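Local coordinates for protein glycoside hydrolase family 31 (Kribbella flavida DSM 17836, PDB 5X3I) that hydrolyses the alpha-1,3-glucosidic linkages of the cyclic tetrasaccharide cyclobis-(1-6)-alpha-nigerosyl to release isomaltose inside the cell, at residues D720-L723 and E724-P727; P572-A576 and E577-R581. The protein carries 1 engineered substitution. One frame throughout, in Å; residues are numbered along the deposited sequence.

Interaction 1 (D720-L723 and E724-P727)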
# COMPACT_ATOMS: atom_id res chain seq x y z
N ASP A 720 -10.45 21.32 26.64
CA ASP A 720 -9.34 20.61 27.26
C ASP A 720 -9.16 19.23 26.66
O ASP A 720 -10.13 18.57 26.29
CB ASP A 720 -9.55 20.49 28.77
CG ASP A 720 -9.55 21.83 29.46
OD1 ASP A 720 -9.08 22.80 28.85
OD2 ASP A 720 -10.03 21.91 30.60
N VAL A 721 -7.91 18.78 26.56
CA VAL A 721 -7.65 17.44 26.07
C VAL A 721 -6.75 16.63 27.00
O VAL A 721 -5.60 16.36 26.68
CB VAL A 721 -7.04 17.48 24.66
CG1 VAL A 721 -8.13 17.75 23.64
CG2 VAL A 721 -5.95 18.54 24.56
N PRO A 722 -7.30 16.20 28.14
CA PRO A 722 -6.61 15.19 28.94
C PRO A 722 -6.56 13.91 28.12
O PRO A 722 -7.27 13.82 27.14
CB PRO A 722 -7.49 15.05 30.17
CG PRO A 722 -8.85 15.40 29.68
CD PRO A 722 -8.64 16.51 28.69
N LEU A 723 -5.72 12.95 28.50
CA LEU A 723 -5.53 11.76 27.67
C LEU A 723 -6.82 10.96 27.42
O LEU A 723 -6.91 10.22 26.45
CB LEU A 723 -4.46 10.86 28.29
CG LEU A 723 -3.06 11.48 28.21
CD1 LEU A 723 -1.98 10.57 28.75
CD2 LEU A 723 -2.74 11.85 26.77
N GLU A 724 -7.84 11.13 28.25
CA GLU A 724 -9.04 10.34 28.06
C GLU A 724 -9.98 10.97 27.03
O GLU A 724 -11.04 10.45 26.76
CB GLU A 724 -9.79 10.15 29.39
CG GLU A 724 -10.41 11.40 29.96
CD GLU A 724 -9.57 12.03 31.05
OE1 GLU A 724 -10.13 12.83 31.82
OE2 GLU A 724 -8.35 11.73 31.13
N VAL A 725 -9.56 12.10 26.46
CA VAL A 725 -10.41 12.82 25.52
C VAL A 725 -9.72 13.05 24.17
O VAL A 725 -8.55 13.40 24.11
CB VAL A 725 -10.83 14.19 26.12
CG1 VAL A 725 -11.27 15.17 25.03
CG2 VAL A 725 -11.94 14.00 27.14
N VAL A 726 -10.46 12.80 23.10
CA VAL A 726 -10.12 13.35 21.79
C VAL A 726 -11.35 14.12 21.39
O VAL A 726 -12.46 13.64 21.60
CB VAL A 726 -9.76 12.26 20.73
CG1 VAL A 726 -10.84 11.17 20.67
CG2 VAL A 726 -9.58 12.88 19.36
N PRO A 727 -11.17 15.33 20.82
CA PRO A 727 -12.37 16.12 20.52
C PRO A 727 -13.24 15.46 19.48
O PRO A 727 -12.76 15.09 18.41
CB PRO A 727 -11.79 17.45 20.02
CG PRO A 727 -10.47 17.54 20.69
CD PRO A 727 -9.94 16.13 20.73
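The Pro722 ring meets both a corner residue of its own turn, Glu724, and the turn's last residue, Val725, at different atoms. The Glu724 carboxylate is laid against CB and CG of the ring, OE2 standing 3.6 Å from Pro722 CB with OE1 toward CG, while the Val725 branch point, CB, sits 4.1 Å from Pro722 CD. Glu724 reaches the ring because its chain bends sharply at chi2 (-99°), which folds the acid back over the turn. Cut back to alanine, the residue would lose its carboxylate, and Pro722 CB and CG would probably be left without the cover it gives. The Glu724 side chain also touches Arg628 of helix 622-650. The chain reverses through a type I beta turn in the C-terminal beta domain of this family 31 enzyme: Pro722 opens it and supplies the accepting carbonyl, and Leu723 and Glu724 form its corners. Val725 N closes the turn on Pro722 O at 2.9 Å (N-H...O 157°). Farther down the two limbs, Val721 pushes one methyl, CG1, against CG and CD of Pro727, 3.8 Å from Pro727 CG, the two side chains meeting at about a right angle. Trp694 of strand 693-698 packs on both, and Val725 CG1 rests 3.8 Å from Asp720 O.

Interaction 2 (P572-A576 and E577-R581)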
# COMPACT_ATOMS: atom_id res chain seq x y z
N PRO A 572 11.47 0.99 19.08
CA PRO A 572 11.11 0.89 20.49
C PRO A 572 9.62 1.14 20.72
O PRO A 572 8.99 1.86 19.95
CB PRO A 572 11.95 1.99 21.15
CG PRO A 572 13.12 2.16 20.24
CD PRO A 572 12.59 1.93 18.85
N VAL A 573 9.08 0.52 21.76
CA VAL A 573 7.69 0.70 22.14
C VAL A 573 7.36 2.18 22.30
O VAL A 573 8.13 2.92 22.90
CB VAL A 573 7.40 -0.06 23.46
CG1 VAL A 573 6.01 0.25 23.96
CG2 VAL A 573 7.59 -1.56 23.26
N PRO A 574 6.23 2.63 21.73
CA PRO A 574 5.83 4.04 21.86
C PRO A 574 5.66 4.48 23.31
O PRO A 574 5.27 3.67 24.15
CB PRO A 574 4.48 4.08 21.13
CG PRO A 574 4.01 2.67 21.12
CD PRO A 574 5.26 1.87 20.95
N ASP A 575 5.92 5.75 23.58
CA ASP A 575 5.63 6.31 24.89
C ASP A 575 4.12 6.37 25.12
O ASP A 575 3.33 6.27 24.17
CB ASP A 575 6.26 7.70 25.05
CG ASP A 575 5.80 8.67 24.00
OD1 ASP A 575 4.79 9.35 24.22
OD2 ASP A 575 6.46 8.76 22.94
N ALA A 576 3.71 6.49 26.38
CA ALA A 576 2.30 6.42 26.75
C ALA A 576 1.45 7.49 26.07
O ALA A 576 0.31 7.23 25.69
CB ALA A 576 2.15 6.52 28.26
N GLU A 577 2.00 8.69 25.91
CA GLU A 577 1.21 9.79 25.36
C GLU A 577 0.88 9.58 23.88
O GLU A 577 -0.26 9.73 23.48
CB GLU A 577 1.94 11.13 25.55
CG GLU A 577 1.20 12.31 24.96
CD GLU A 577 1.94 13.63 25.16
OE1 GLU A 577 3.16 13.59 25.42
OE2 GLU A 577 1.31 14.70 25.06
N LEU A 578 1.88 9.24 23.08
CA LEU A 578 1.65 8.94 21.67
C LEU A 578 0.68 7.77 21.52
O LEU A 578 -0.26 7.83 20.74
CB LEU A 578 2.96 8.62 20.95
CG LEU A 578 2.85 8.07 19.53
CD1 LEU A 578 2.12 9.05 18.64
CD2 LEU A 578 4.21 7.71 18.95
N TYR A 579 0.90 6.71 22.28
CA TYR A 579 0.07 5.51 22.20
C TYR A 579 -1.41 5.84 22.45
O TYR A 579 -2.27 5.49 21.66
CB TYR A 579 0.56 4.46 23.19
CG TYR A 579 -0.12 3.10 23.10
CD1 TYR A 579 0.11 2.26 22.02
CD2 TYR A 579 -0.95 2.65 24.11
CE1 TYR A 579 -0.49 1.00 21.95
CE2 TYR A 579 -1.55 1.40 24.05
CZ TYR A 579 -1.32 0.58 22.97
OH TYR A 579 -1.91 -0.66 22.91
N LEU A 580 -1.68 6.57 23.52
CA LEU A 580 -3.05 6.89 23.90
C LEU A 580 -3.69 7.95 23.00
O LEU A 580 -4.88 7.90 22.76
CB LEU A 580 -3.11 7.35 25.36
CG LEU A 580 -2.88 6.20 26.35
CD1 LEU A 580 -2.65 6.73 27.75
CD2 LEU A 580 -4.05 5.23 26.32
N ARG A 581 -2.90 8.90 22.50
CA ARG A 581 -3.42 9.82 21.49
C ARG A 581 -3.79 9.03 20.23
O ARG A 581 -4.84 9.24 19.65
CB ARG A 581 -2.41 10.92 21.13
CG ARG A 581 -2.08 11.91 22.25
CD ARG A 581 -3.32 12.56 22.84
NE ARG A 581 -2.98 13.77 23.58
CZ ARG A 581 -3.80 14.41 24.41
NH1 ARG A 581 -5.02 13.94 24.61
NH2 ARG A 581 -3.40 15.50 25.04
O HOH W 1 5.15 12.18 23.71
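With chi1 at 58°, Asp575 holds its CG between its own backbone N and carbonyl carbon, and its second torsion turns OD1 toward the first turn of helix 576-586. Asp575 is the N-cap of this helix, in the TIM-barrel domain that the family 31 glycosidases share. Its OD1 takes the Leu578 N-H at 3.1 Å in an almost straight bond (173°), though the donor stands well above the carboxylate plane, 45° out of it. Aspartate suits the place: its short acidic arm can reach back to an amide that has no earlier helical carbonyl to bond, and its negative charge probably interacts well with the positive end of the helix dipole. The main chain then takes over, Tyr579 N giving its hydrogen to Asp575 O at 3.1 Å and Leu580 N to Ala576 O at 3.0 Å.

Pro574, just before the cap, turns its ring toward the helix. Its CG meets Tyr579 CD1 obliquely at 4.0 Å, and CB lies 4.2 Å from Leu578 CD2, so a rigid apolar residue covers the start of the first turn without needing an amide hydrogen. The Tyr579 ring runs on to bond Arg608 O through its hydroxyl. Ala576 touches Val622 of helix 622-650, where its small methyl probably suits the close packing. Glu577 is extended beyond CG, and its OE2 accepts a hydrogen bond from Gly690 N; its other oxygen, OE1, accepts from a water at 3.0 Å, and that water's second hydrogen goes to Asp575 OD1 at 2.9 Å.

Read from the N terminus, interaction 2 comes first, where the loop after strand 562-565 enters helix 576-586; interaction 1 follows in the C-terminal domain, in the loop between strands 715-720 and 728-731. Interaction 2 caps a helix and interaction 1 closes a turn; the two stand in series, neither nested nor crossed, with centres about 15 Å apart. Arg581, at the end of interaction 2, joins them: its NH2 probably hydrogen-bonds Val721 O at 2.9 Å, while Leu723 CD2 packs 3.6 Å from Arg581 CZ. A long, branched cation suits this role, reaching from a barrel helix to Val721 O, and weakly to Pro722 O, and thereby tying TIM barrel to beta domain.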